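Local coordinates for protein endoglucanase A (PDB 6Q1I) that hydrolyses internal beta-1,4-glucosidic bonds of barley beta-glucan, lichenan and carboxymethylcellulose, and also cleaves xylan, through its family 5 glycoside hydrolase domain, at residues V264-Y269 / V280-F285; A231-Y236 / N271-K276; Y102-D107 / K147-H152; E98-C103 / V110-H115; Y184-L189 / K222-K227. One frame throughout, in Å; residues are numbered along the deposited sequence.

Contact 1 (V264-Y269 / V280-F285); sequences VELDSY and VVIGQF. Unlike the reference sequence in segment 280-285: Gln284 (reference Glu).
Apolar contact carries the packing of Leu266 and Tyr269, on helix 264-269, against Ile282 and Val280 of strand 280-285. Ile282 sends its terminal methyl outward with CG1 opposite the carbonyl carbon (chi1 -63°): CD1 lies 3.6 Å from Leu266 CD2 and 4.1 Å from Tyr269 CD2, and the isoleucine side chain crosses both at about a right angle. Val280 CG1 instead meets the helix backbone, 3.9 Å from Tyr269 O. Among the polar bonds of the helix, Glu265 O accepts from both Tyr269 N and Ser268 OG, the latter at 2.7 Å. The same oxygen lies 3.5 Å above the Tyr269 ring, over its centre. Helix and strand run at 129° to each other, their axes 10.4 Å apart at closest. Near the far end of the strand is Gln284, at the position of the probable nucleophile (Glu in the reference sequence). Ala306 and Tyr303 of helix 293-309 flank Leu266 and Ile282 respectively, while Val233 of the adjacent strand 229-234 packs on both Val280 and Ile282.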
# COMPACT_ATOMS: atom_id res chain seq x y z
N VAL A 264 -7.19 -16.67 -12.18
CA VAL A 264 -8.60 -16.46 -11.83
C VAL A 264 -8.74 -15.38 -10.77
O VAL A 264 -9.66 -14.55 -10.82
CB VAL A 264 -9.24 -17.79 -11.41
CG1 VAL A 264 -10.61 -17.56 -10.79
CG2 VAL A 264 -9.34 -18.73 -12.61
N GLU A 265 -7.83 -15.36 -9.79
CA GLU A 265 -7.86 -14.34 -8.76
C GLU A 265 -7.67 -12.94 -9.36
O GLU A 265 -8.43 -12.01 -9.06
CB GLU A 265 -6.78 -14.64 -7.72
CG GLU A 265 -6.64 -13.59 -6.63
CD GLU A 265 -5.56 -13.94 -5.61
OE1 GLU A 265 -5.06 -15.08 -5.61
OE2 GLU A 265 -5.19 -13.04 -4.83
N LEU A 266 -6.67 -12.78 -10.22
CA LEU A 266 -6.41 -11.48 -10.82
C LEU A 266 -7.55 -11.06 -11.74
O LEU A 266 -7.91 -9.87 -11.79
CB LEU A 266 -5.07 -11.49 -11.55
CG LEU A 266 -3.85 -11.66 -10.64
CD1 LEU A 266 -2.59 -11.92 -11.47
CD2 LEU A 266 -3.67 -10.43 -9.74
N ASP A 267 -8.14 -12.01 -12.47
CA ASP A 267 -9.34 -11.72 -13.25
C ASP A 267 -10.45 -11.16 -12.36
O ASP A 267 -11.15 -10.21 -12.74
CB ASP A 267 -9.87 -12.98 -13.95
CG ASP A 267 -9.07 -13.38 -15.18
OD1 ASP A 267 -8.24 -12.60 -15.68
OD2 ASP A 267 -9.32 -14.51 -15.66
N SER A 268 -10.63 -11.75 -11.17
CA SER A 268 -11.69 -11.28 -10.29
C SER A 268 -11.46 -9.83 -9.85
O SER A 268 -12.41 -9.05 -9.75
CB SER A 268 -11.87 -12.21 -9.08
OG SER A 268 -10.91 -11.96 -8.06
N TYR A 269 -10.20 -9.45 -9.62
CA TYR A 269 -9.91 -8.06 -9.27
C TYR A 269 -10.20 -7.14 -10.45
O TYR A 269 -10.92 -6.14 -10.31
CB TYR A 269 -8.45 -7.91 -8.83
CG TYR A 269 -8.03 -8.76 -7.65
CD1 TYR A 269 -8.95 -9.27 -6.74
CD2 TYR A 269 -6.69 -9.07 -7.45
CE1 TYR A 269 -8.55 -10.05 -5.66
CE2 TYR A 269 -6.28 -9.83 -6.37
CZ TYR A 269 -7.21 -10.33 -5.49
OH TYR A 269 -6.81 -11.10 -4.42
N VAL A 280 -7.93 -0.85 -10.45
CA VAL A 280 -7.47 -1.46 -9.21
C VAL A 280 -5.95 -1.49 -9.19
O VAL A 280 -5.30 -1.75 -10.21
CB VAL A 280 -8.09 -2.87 -9.00
CG1 VAL A 280 -7.79 -3.80 -10.17
CG2 VAL A 280 -7.64 -3.48 -7.68
N VAL A 281 -5.38 -1.22 -8.01
CA VAL A 281 -3.95 -1.36 -7.75
C VAL A 281 -3.78 -2.36 -6.62
O VAL A 281 -4.44 -2.26 -5.59
CB VAL A 281 -3.32 -0.00 -7.37
CG1 VAL A 281 -1.94 -0.19 -6.74
CG2 VAL A 281 -3.27 0.94 -8.57
N ILE A 282 -2.88 -3.32 -6.81
CA ILE A 282 -2.47 -4.24 -5.76
C ILE A 282 -1.32 -3.54 -5.02
O ILE A 282 -0.16 -3.59 -5.44
CB ILE A 282 -2.07 -5.60 -6.31
CG1 ILE A 282 -3.26 -6.27 -7.00
CG2 ILE A 282 -1.54 -6.50 -5.20
CD1 ILE A 282 -2.91 -7.50 -7.82
N GLY A 283 -1.65 -2.87 -3.91
CA GLY A 283 -0.68 -2.03 -3.23
C GLY A 283 0.31 -2.77 -2.36
O GLY A 283 1.30 -2.16 -1.93
N GLN A 284 0.06 -4.05 -2.09
CA GLN A 284 1.00 -4.92 -1.39
C GLN A 284 0.87 -6.33 -1.93
O GLN A 284 -0.25 -6.85 -2.02
CB GLN A 284 0.75 -4.97 0.13
CG GLN A 284 0.89 -3.63 0.85
CD GLN A 284 0.70 -3.68 2.36
OE1 GLN A 284 0.51 -2.66 3.00
NE2 GLN A 284 0.77 -4.86 2.92
N PHE A 285 2.00 -6.95 -2.24
CA PHE A 285 2.11 -8.39 -2.46
C PHE A 285 3.54 -8.79 -2.13
O PHE A 285 4.38 -7.94 -1.82
CB PHE A 285 1.69 -8.81 -3.88
CG PHE A 285 2.74 -8.61 -4.94
CD1 PHE A 285 3.17 -7.34 -5.30
CD2 PHE A 285 3.27 -9.70 -5.62
CE1 PHE A 285 4.13 -7.16 -6.29
CE2 PHE A 285 4.23 -9.52 -6.61
CZ PHE A 285 4.65 -8.25 -6.95

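Contact 2 (A231-Y236 / N271-K276); sequences ASVHAY and NTFKSK
Ala231 presents its single methyl group to one face of the Phe273 ring, forming a CH-pi contact between strand and helix. CB stands 3.5 Å from the ring centroid and 18° off the ring normal, offset toward the rim, where Phe273 CD1 is 3.4 Å away. Two residues along the strand, Val233 reaches the same ring with CG1, 3.9 Å from Phe273 CE2, approaching obliquely. One aromatic side chain spans two strand residues whose side chains both leave the sheet on its helix-facing side. Phe273 is aimed at them by a first torsion of -68°, which places CG opposite the carbonyl carbon and next to the backbone N. Farther out, Phe221 meets the ring edge-to-face, and Val280, Met218 and Thr208 add side-chain contacts. The strand is fixed by backbone hydrogen bonds pairing Ala231 and Val233 with Val281 of strand 280-285. At the helix end, Ser275 OG bonds to Thr272 O at 2.8 Å, while Lys276 NZ ties the following turn to the carbonyls of Asn219 and Phe221. A helix laid over a strand of the parallel barrel sheet through buried apolar side chains is the outer layer of a TIM barrel, the fold of family 5 cellulases.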
# COMPACT_ATOMS: atom_id res chain seq x y z
N ALA A 231 -9.47 1.49 -6.74
CA ALA A 231 -9.61 0.52 -5.66
C ALA A 231 -8.23 -0.02 -5.25
O ALA A 231 -7.39 -0.29 -6.11
CB ALA A 231 -10.48 -0.64 -6.12
N SER A 232 -8.04 -0.22 -3.95
CA SER A 232 -6.83 -0.79 -3.38
C SER A 232 -7.13 -2.15 -2.76
O SER A 232 -7.99 -2.26 -1.88
CB SER A 232 -6.26 0.13 -2.29
OG SER A 232 -5.20 -0.49 -1.60
N VAL A 233 -6.40 -3.18 -3.19
CA VAL A 233 -6.39 -4.47 -2.50
C VAL A 233 -4.95 -4.87 -2.26
O VAL A 233 -4.03 -4.43 -2.95
CB VAL A 233 -7.16 -5.59 -3.24
CG1 VAL A 233 -8.62 -5.24 -3.39
CG2 VAL A 233 -6.54 -5.88 -4.60
N HIS A 234 -4.76 -5.72 -1.25
CA HIS A 234 -3.49 -6.36 -0.95
C HIS A 234 -3.69 -7.85 -1.17
O HIS A 234 -4.73 -8.41 -0.80
CB HIS A 234 -3.05 -6.06 0.48
CG HIS A 234 -2.85 -4.60 0.72
ND1 HIS A 234 -2.70 -4.07 1.98
CD2 HIS A 234 -2.81 -3.55 -0.13
CE1 HIS A 234 -2.58 -2.75 1.89
NE2 HIS A 234 -2.64 -2.42 0.62
N ALA A 235 -2.71 -8.49 -1.81
CA ALA A 235 -2.92 -9.88 -2.25
C ALA A 235 -1.58 -10.62 -2.17
O ALA A 235 -0.85 -10.79 -3.16
CB ALA A 235 -3.52 -9.93 -3.65
N TYR A 236 -1.27 -11.09 -0.97
CA TYR A 236 -0.10 -11.93 -0.71
C TYR A 236 -0.49 -13.36 -1.09
O TYR A 236 -0.77 -14.21 -0.25
CB TYR A 236 0.29 -11.82 0.75
CG TYR A 236 0.84 -10.48 1.16
CD1 TYR A 236 0.01 -9.47 1.65
CD2 TYR A 236 2.20 -10.21 1.08
CE1 TYR A 236 0.52 -8.26 2.05
CE2 TYR A 236 2.72 -9.01 1.48
CZ TYR A 236 1.88 -8.03 1.96
OH TYR A 236 2.42 -6.83 2.37
N ASN A 271 -12.05 -7.57 -13.15
CA ASN A 271 -13.40 -7.54 -13.67
C ASN A 271 -14.39 -7.01 -12.65
O ASN A 271 -15.34 -6.30 -13.01
CB ASN A 271 -13.80 -8.93 -14.17
CG ASN A 271 -12.93 -9.43 -15.33
OD1 ASN A 271 -12.23 -8.66 -15.97
ND2 ASN A 271 -12.97 -10.72 -15.58
N THR A 272 -14.19 -7.31 -11.36
CA THR A 272 -15.10 -6.79 -10.36
C THR A 272 -14.99 -5.27 -10.28
O THR A 272 -16.00 -4.56 -10.30
CB THR A 272 -14.84 -7.41 -8.99
OG1 THR A 272 -15.02 -8.82 -9.04
CG2 THR A 272 -15.81 -6.83 -7.96
N PHE A 273 -13.77 -4.75 -10.19
CA PHE A 273 -13.64 -3.30 -10.08
C PHE A 273 -14.01 -2.60 -11.38
O PHE A 273 -14.62 -1.52 -11.33
CB PHE A 273 -12.27 -2.93 -9.51
CG PHE A 273 -12.11 -3.34 -8.07
CD1 PHE A 273 -12.91 -2.75 -7.09
CD2 PHE A 273 -11.21 -4.32 -7.69
CE1 PHE A 273 -12.80 -3.13 -5.76
CE2 PHE A 273 -11.10 -4.69 -6.36
CZ PHE A 273 -11.89 -4.11 -5.40
N LYS A 274 -13.72 -3.19 -12.54
CA LYS A 274 -14.18 -2.61 -13.80
C LYS A 274 -15.69 -2.53 -13.85
O LYS A 274 -16.26 -1.53 -14.32
CB LYS A 274 -13.63 -3.41 -14.98
CG LYS A 274 -12.29 -2.92 -15.49
CD LYS A 274 -11.92 -3.54 -16.83
CE LYS A 274 -10.77 -2.79 -17.50
NZ LYS A 274 -11.21 -1.49 -18.06
N SER A 275 -16.38 -3.57 -13.37
CA SER A 275 -17.84 -3.56 -13.37
C SER A 275 -18.40 -2.49 -12.45
O SER A 275 -19.56 -2.11 -12.61
CB SER A 275 -18.40 -4.95 -13.01
OG SER A 275 -18.33 -5.22 -11.62
N LYS A 276 -17.58 -1.99 -11.51
CA LYS A 276 -17.89 -0.85 -10.66
C LYS A 276 -17.36 0.48 -11.19
O LYS A 276 -17.56 1.51 -10.55
CB LYS A 276 -17.31 -1.09 -9.26
CG LYS A 276 -17.99 -2.22 -8.50
CD LYS A 276 -17.26 -2.56 -7.21
CE LYS A 276 -17.95 -3.67 -6.44
NZ LYS A 276 -19.05 -3.11 -5.61

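Contact 3 (Y102-D107 / K147-H152); sequences YCIADD and KDYDDH
Ile104 and His152 cross obliquely where the end of helix 90-105 faces the loop 147-152, Ile104 CD1 lying 4.0 Å from His152 CB. With the first torsion of Ile104 at -64°, CG1 stands opposite the carbonyl carbon and meets the edge of the Tyr149 ring near its plane, 4.3 Å from CD2. The tyrosine hydroxyl is held by Asp101, one turn back in the helix. With its positive phi, Asp107 is the C-prime residue of a Schellman motif ending the helix; its side chain sets out away from the loop, yet the carboxylate returns toward His152, its plane 41° from that of the imidazole. OD1 and His152 NE2 remain 3.9 Å apart, and a water joins them, 3.2 Å from Asp107 OD1, to which it donates, and 2.7 Å from His152 NE2 in the ring plane. His152 has further partners: its backbone N donates to Asp150 OD1 at 3.0 Å, from above the carboxylate plane, in an Asx turn, and its ring stacks on Tyr109. The chemistry is therefore divided, aliphatic and aromatic contact beside a water-mediated acid-imidazole pair; Asp107 might favour a protonated His152, though Arg12, which also touches it, would work the other way.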
# COMPACT_ATOMS: atom_id res chain seq x y z
N TYR A 102 12.40 12.56 -2.64
CA TYR A 102 13.39 11.64 -3.20
C TYR A 102 12.77 10.88 -4.37
O TYR A 102 13.39 10.70 -5.42
CB TYR A 102 13.86 10.59 -2.18
CG TYR A 102 14.60 11.06 -0.95
CD1 TYR A 102 15.23 12.29 -0.87
CD2 TYR A 102 14.66 10.23 0.17
CE1 TYR A 102 15.90 12.68 0.29
CE2 TYR A 102 15.31 10.60 1.30
CZ TYR A 102 15.92 11.81 1.38
OH TYR A 102 16.55 12.13 2.56
N CYS A 103 11.54 10.39 -4.17
CA CYS A 103 10.88 9.53 -5.14
C CYS A 103 10.38 10.33 -6.34
O CYS A 103 10.57 9.91 -7.49
CB CYS A 103 9.70 8.83 -4.46
SG CYS A 103 10.15 7.77 -3.06
N ILE A 104 9.72 11.46 -6.09
CA ILE A 104 9.19 12.28 -7.19
C ILE A 104 10.34 12.79 -8.05
O ILE A 104 10.24 12.79 -9.28
CB ILE A 104 8.33 13.43 -6.65
CG1 ILE A 104 7.07 12.91 -5.93
CG2 ILE A 104 7.95 14.41 -7.78
CD1 ILE A 104 6.01 12.31 -6.82
N ALA A 105 11.44 13.22 -7.42
CA ALA A 105 12.61 13.65 -8.17
C ALA A 105 13.12 12.56 -9.10
O ALA A 105 13.60 12.85 -10.20
CB ALA A 105 13.73 14.05 -7.19
N ASP A 106 13.00 11.30 -8.69
CA ASP A 106 13.45 10.16 -9.49
C ASP A 106 12.42 9.72 -10.53
O ASP A 106 12.57 8.63 -11.10
CB ASP A 106 13.83 8.99 -8.58
CG ASP A 106 15.21 9.14 -7.99
OD1 ASP A 106 15.87 10.18 -8.23
OD2 ASP A 106 15.63 8.21 -7.28
N ASP A 107 11.39 10.52 -10.77
CA ASP A 107 10.41 10.24 -11.82
C ASP A 107 9.55 9.02 -11.51
O ASP A 107 9.05 8.36 -12.42
CB ASP A 107 11.06 10.12 -13.20
CG ASP A 107 10.08 10.32 -14.33
OD1 ASP A 107 9.10 11.07 -14.12
OD2 ASP A 107 10.29 9.74 -15.42
N LYS A 147 -0.52 19.71 -1.87
CA LYS A 147 -1.50 20.17 -2.85
C LYS A 147 -0.86 20.47 -4.21
O LYS A 147 -1.49 20.26 -5.25
CB LYS A 147 -2.22 21.41 -2.32
CG LYS A 147 -3.22 22.01 -3.28
CD LYS A 147 -3.97 23.19 -2.67
CE LYS A 147 -4.71 23.96 -3.75
NZ LYS A 147 -5.72 24.92 -3.22
N ASP A 148 0.36 21.00 -4.22
CA ASP A 148 0.96 21.47 -5.47
C ASP A 148 1.73 20.40 -6.23
O ASP A 148 2.28 20.69 -7.30
CB ASP A 148 1.86 22.68 -5.19
CG ASP A 148 1.07 23.88 -4.70
OD1 ASP A 148 -0.10 24.02 -5.12
OD2 ASP A 148 1.61 24.66 -3.90
N TYR A 149 1.78 19.18 -5.71
CA TYR A 149 2.45 18.09 -6.41
C TYR A 149 1.66 17.67 -7.64
O TYR A 149 0.42 17.71 -7.66
CB TYR A 149 2.64 16.91 -5.44
CG TYR A 149 3.80 17.16 -4.50
CD1 TYR A 149 3.73 18.15 -3.53
CD2 TYR A 149 4.98 16.45 -4.61
CE1 TYR A 149 4.80 18.41 -2.70
CE2 TYR A 149 6.06 16.71 -3.79
CZ TYR A 149 5.96 17.69 -2.83
OH TYR A 149 7.02 17.98 -2.00
N ASP A 150 2.39 17.27 -8.68
CA ASP A 150 1.79 16.83 -9.93
C ASP A 150 1.18 15.43 -9.78
O ASP A 150 1.14 14.85 -8.69
CB ASP A 150 2.79 16.96 -11.08
CG ASP A 150 3.92 15.93 -11.04
OD1 ASP A 150 3.79 14.86 -10.42
OD2 ASP A 150 4.94 16.20 -11.71
N ASP A 151 0.67 14.89 -10.89
CA ASP A 151 -0.13 13.67 -10.84
C ASP A 151 0.69 12.40 -10.64
O ASP A 151 0.10 11.32 -10.57
CB ASP A 151 -1.06 13.54 -12.04
CG ASP A 151 -0.34 13.28 -13.35
OD1 ASP A 151 0.91 13.11 -13.39
OD2 ASP A 151 -1.05 13.23 -14.37
N HIS A 152 2.01 12.50 -10.48
CA HIS A 152 2.75 11.32 -10.05
C HIS A 152 2.51 10.99 -8.58
O HIS A 152 2.78 9.86 -8.17
CB HIS A 152 4.23 11.48 -10.31
CG HIS A 152 4.60 11.26 -11.74
ND1 HIS A 152 4.33 12.18 -12.72
CD2 HIS A 152 5.19 10.21 -12.35
CE1 HIS A 152 4.75 11.71 -13.88
NE2 HIS A 152 5.28 10.51 -13.68
O HOH W 1 6.88 9.17 -15.38

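Contact 4 (E98-C103 / V110-H115); sequences EVVDYC and VILNTH
Cys103 and Val110 form the tight end of this helix-strand contact. Cys103 CB and Val110 CG2 are only 3.3 Å apart, closer than carbon atoms usually pack, and the CA atoms of these two residues are the nearest across the segments, at 6.8 Å. The methyl is put there by the first torsion of Val110: CG1 takes the place opposite the backbone N (173°), which leaves CG2 opposite the carbonyl carbon and facing the helix. Packing is easier one turn earlier. Val100 CG2 sits 4.3 Å from Leu112 CD1 and 4.5 Å from Val110 CG1, so its methyl lies within reach of both strand residues while pressing on neither. The helix face turned from the strand carries Glu98, which is exposed, and Asp101, which is partly exposed and points away from the strand. Beyond the last helix contact, the strand end is organised by polar groups instead. Asn113 ND2 donates to His115 ND1 at 3.0 Å, nearly straight at 163° and lying in the imidazole plane, and it also bonds to Glu156. Ile72 and Ile74 of strand 71-74 touch Cys103 and Val100 respectively, extending the apolar layer beneath the helix. Helix and strand run nearly antiparallel, at 161°, as expected for the second half of the beta-alpha-beta unit formed by strand 71-74, helix 90-105 and strand 109-113, a building block of the TIM barrel.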
# COMPACT_ATOMS: atom_id res chain seq x y z
N GLU A 98 10.22 15.14 2.51
CA GLU A 98 11.55 14.91 1.96
C GLU A 98 11.66 13.53 1.32
O GLU A 98 12.26 13.38 0.24
CB GLU A 98 12.62 15.12 3.04
CG GLU A 98 14.07 14.96 2.55
CD GLU A 98 14.64 16.18 1.78
OE1 GLU A 98 13.91 17.15 1.52
OE2 GLU A 98 15.84 16.15 1.44
N VAL A 99 11.08 12.51 1.95
CA VAL A 99 11.13 11.16 1.37
C VAL A 99 10.28 11.09 0.11
O VAL A 99 10.69 10.51 -0.90
CB VAL A 99 10.70 10.12 2.42
CG1 VAL A 99 10.60 8.74 1.80
CG2 VAL A 99 11.69 10.11 3.58
N VAL A 100 9.09 11.72 0.12
CA VAL A 100 8.30 11.84 -1.10
C VAL A 100 9.12 12.51 -2.20
O VAL A 100 9.13 12.06 -3.35
CB VAL A 100 6.99 12.59 -0.82
CG1 VAL A 100 6.30 13.02 -2.13
CG2 VAL A 100 6.06 11.76 0.04
N ASP A 101 9.85 13.58 -1.85
CA ASP A 101 10.64 14.30 -2.85
C ASP A 101 11.76 13.43 -3.44
O ASP A 101 12.07 13.55 -4.64
CB ASP A 101 11.23 15.58 -2.26
CG ASP A 101 10.19 16.71 -2.13
OD1 ASP A 101 9.17 16.69 -2.83
OD2 ASP A 101 10.42 17.63 -1.32
N TYR A 102 12.40 12.56 -2.64
CA TYR A 102 13.39 11.64 -3.20
C TYR A 102 12.77 10.88 -4.37
O TYR A 102 13.39 10.70 -5.42
CB TYR A 102 13.86 10.59 -2.18
CG TYR A 102 14.60 11.06 -0.95
CD1 TYR A 102 15.23 12.29 -0.87
CD2 TYR A 102 14.66 10.23 0.17
CE1 TYR A 102 15.90 12.68 0.29
CE2 TYR A 102 15.31 10.60 1.30
CZ TYR A 102 15.92 11.81 1.38
OH TYR A 102 16.55 12.13 2.56
N CYS A 103 11.54 10.39 -4.17
CA CYS A 103 10.88 9.53 -5.14
C CYS A 103 10.38 10.33 -6.34
O CYS A 103 10.57 9.91 -7.49
CB CYS A 103 9.70 8.83 -4.46
SG CYS A 103 10.15 7.77 -3.06
N VAL A 110 4.26 7.87 -6.81
CA VAL A 110 4.34 7.74 -5.36
C VAL A 110 2.93 7.58 -4.83
O VAL A 110 2.05 8.38 -5.14
CB VAL A 110 5.01 8.97 -4.72
CG1 VAL A 110 4.93 8.89 -3.22
CG2 VAL A 110 6.45 9.06 -5.20
N ILE A 111 2.72 6.55 -4.01
CA ILE A 111 1.48 6.37 -3.27
C ILE A 111 1.76 6.75 -1.82
O ILE A 111 2.58 6.10 -1.16
CB ILE A 111 0.99 4.91 -3.34
CG1 ILE A 111 0.73 4.46 -4.77
CG2 ILE A 111 -0.25 4.76 -2.47
CD1 ILE A 111 0.63 2.94 -4.92
N LEU A 112 1.07 7.78 -1.33
CA LEU A 112 1.18 8.23 0.05
C LEU A 112 -0.15 7.91 0.74
O LEU A 112 -1.20 8.39 0.30
CB LEU A 112 1.45 9.73 0.10
CG LEU A 112 1.62 10.32 1.50
CD1 LEU A 112 2.90 9.76 2.17
CD2 LEU A 112 1.66 11.84 1.46
N ASN A 113 -0.11 7.12 1.81
CA ASN A 113 -1.33 6.66 2.47
C ASN A 113 -1.39 7.15 3.92
O ASN A 113 -0.55 7.93 4.37
CB ASN A 113 -1.46 5.13 2.38
CG ASN A 113 -0.58 4.38 3.35
OD1 ASN A 113 0.18 4.97 4.12
ND2 ASN A 113 -0.69 3.05 3.32
N THR A 114 -2.45 6.73 4.62
CA THR A 114 -2.39 6.50 6.06
C THR A 114 -2.28 4.99 6.26
O THR A 114 -2.81 4.21 5.47
CB THR A 114 -3.60 7.07 6.83
OG1 THR A 114 -4.76 6.26 6.62
CG2 THR A 114 -3.88 8.51 6.45
N HIS A 115 -1.59 4.58 7.33
CA HIS A 115 -1.17 3.20 7.43
C HIS A 115 -1.71 2.56 8.72
O HIS A 115 -2.88 2.17 8.75
CB HIS A 115 0.33 3.03 7.19
CG HIS A 115 0.68 1.66 6.73
ND1 HIS A 115 0.45 1.24 5.43
CD2 HIS A 115 1.17 0.59 7.39
CE1 HIS A 115 0.83 -0.01 5.32
NE2 HIS A 115 1.26 -0.44 6.49

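Contact 5 (Y184-L189 / K222-K227); sequences YNAAAL and KVPDDK
An extended first torsion of 179°, followed by a second of 64°, carries the CD2 methyl of Leu189 from helix 184-189 to Pro224 and Asp226 in the loop 222-227. This belongs to the outer layer of a TIM barrel, where helix 175-194 packs beside the chain leading into strand 229-234. Leu189 CD2 is 3.8 Å from Pro224 CG and at the same separation from Asp226 CB, its side chain crossing each of theirs at a slant. Asp226 also has an extended first torsion, -170°, with CG opposite its backbone N; this turns CG and OD1 toward Leu189 CD2, while CB already lies beside it. The charged end is engaged elsewhere: OD1 forms a salt bridge with Arg193 farther along the helix, and OD2 accepts from the backbone of Asn228. Ala186, one turn before Leu189, adds a lighter contact, its CB 4.2 Å from Pro224 CG. Met206 of strand 204-208 touches both Leu189 and Pro224, so helix and loop meet the same barrel residue. Asp225 centres an inverse gamma turn. A water bridges the segments, accepting from Asn185 ND2 at 3.0 Å and lying 3.1 Å from Lys222 O, a possible acceptor, though other acceptors compete for its protons.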
# COMPACT_ATOMS: atom_id res chain seq x y z
N TYR A 184 -15.75 5.99 5.78
CA TYR A 184 -14.48 6.63 6.10
C TYR A 184 -13.72 6.98 4.83
O TYR A 184 -13.12 8.06 4.73
CB TYR A 184 -13.63 5.72 6.99
CG TYR A 184 -14.11 5.51 8.42
CD1 TYR A 184 -15.04 6.35 9.01
CD2 TYR A 184 -13.59 4.47 9.18
CE1 TYR A 184 -15.45 6.16 10.32
CE2 TYR A 184 -13.99 4.28 10.49
CZ TYR A 184 -14.93 5.12 11.05
OH TYR A 184 -15.37 4.94 12.34
N ASN A 185 -13.69 6.06 3.85
CA ASN A 185 -13.04 6.36 2.58
C ASN A 185 -13.67 7.58 1.92
O ASN A 185 -12.96 8.46 1.40
CB ASN A 185 -13.14 5.17 1.62
CG ASN A 185 -12.18 4.04 1.94
OD1 ASN A 185 -11.13 4.23 2.58
ND2 ASN A 185 -12.51 2.85 1.46
N ALA A 186 -15.01 7.65 1.91
CA ALA A 186 -15.70 8.77 1.28
C ALA A 186 -15.41 10.08 2.01
O ALA A 186 -15.27 11.13 1.38
CB ALA A 186 -17.20 8.50 1.22
N ALA A 187 -15.33 10.02 3.35
CA ALA A 187 -15.05 11.21 4.13
C ALA A 187 -13.64 11.71 3.88
O ALA A 187 -13.42 12.92 3.74
CB ALA A 187 -15.24 10.93 5.62
N ALA A 188 -12.67 10.80 3.81
CA ALA A 188 -11.30 11.19 3.48
C ALA A 188 -11.23 11.81 2.09
O ALA A 188 -10.57 12.84 1.90
CB ALA A 188 -10.39 9.97 3.57
N LEU A 189 -11.90 11.19 1.11
CA LEU A 189 -11.91 11.74 -0.24
C LEU A 189 -12.52 13.13 -0.27
O LEU A 189 -12.01 14.03 -0.95
CB LEU A 189 -12.68 10.79 -1.16
CG LEU A 189 -12.81 11.23 -2.62
CD1 LEU A 189 -11.47 11.30 -3.31
CD2 LEU A 189 -13.74 10.28 -3.35
N LYS A 222 -17.74 0.45 -2.26
CA LYS A 222 -18.58 1.49 -2.83
C LYS A 222 -17.70 2.61 -3.38
O LYS A 222 -16.85 3.14 -2.67
CB LYS A 222 -19.55 2.06 -1.80
CG LYS A 222 -20.58 3.02 -2.39
CD LYS A 222 -21.62 3.44 -1.37
CE LYS A 222 -22.64 4.39 -1.99
NZ LYS A 222 -23.56 4.98 -0.98
N VAL A 223 -17.93 2.96 -4.64
CA VAL A 223 -17.22 4.06 -5.30
C VAL A 223 -18.00 5.34 -5.03
O VAL A 223 -19.18 5.43 -5.43
CB VAL A 223 -17.09 3.81 -6.80
CG1 VAL A 223 -16.30 4.93 -7.48
CG2 VAL A 223 -16.45 2.45 -7.08
N PRO A 224 -17.42 6.35 -4.37
CA PRO A 224 -18.09 7.65 -4.26
C PRO A 224 -18.33 8.28 -5.62
O PRO A 224 -17.79 7.85 -6.65
CB PRO A 224 -17.10 8.49 -3.44
CG PRO A 224 -16.21 7.51 -2.77
CD PRO A 224 -16.11 6.34 -3.69
N ASP A 225 -19.15 9.33 -5.64
CA ASP A 225 -19.42 10.09 -6.86
C ASP A 225 -18.21 10.98 -7.13
O ASP A 225 -18.14 12.15 -6.73
CB ASP A 225 -20.70 10.90 -6.74
CG ASP A 225 -21.04 11.65 -8.02
OD1 ASP A 225 -20.30 11.54 -9.02
OD2 ASP A 225 -22.06 12.36 -8.04
N ASP A 226 -17.23 10.40 -7.82
CA ASP A 226 -15.94 11.01 -8.08
C ASP A 226 -15.36 10.28 -9.28
O ASP A 226 -15.50 9.06 -9.39
CB ASP A 226 -15.01 10.83 -6.87
CG ASP A 226 -13.74 11.64 -6.98
OD1 ASP A 226 -13.71 12.74 -6.41
OD2 ASP A 226 -12.77 11.18 -7.62
N LYS A 227 -14.69 11.01 -10.17
CA LYS A 227 -14.23 10.42 -11.42
C LYS A 227 -12.82 9.85 -11.36
O LYS A 227 -12.38 9.24 -12.34
CB LYS A 227 -14.28 11.46 -12.55
CG LYS A 227 -15.68 12.03 -12.82
CD LYS A 227 -16.76 10.95 -12.84
CE LYS A 227 -18.07 11.45 -13.44
NZ LYS A 227 -18.47 12.79 -12.91
O HOH W 2 -14.92 2.80 -0.31

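All five contacts lie in one eight-stranded parallel barrel with its helices and loops. Along the chain, contacts 4 and 3 start from helix 90-105 and share Tyr102 and Cys103, contact 5 follows, and contacts 2 and 1 interleave and share helix 256-275. The last two have centres 6 Å apart and reach neighbouring strands, 229-234 and 280-285; contacts 3 and 4 are 9 Å apart. Contacts 1 and 4 lie on opposite sides of the chain's centre, about 22 Å between centres, yet Gln284 touches His115 across the barrel. Contact 5 is centred about 15 Å from contact 2. The helix layer is joined to the barrel by short- and longer-range pairings, while the strand ends converge on the probable catalytic centre.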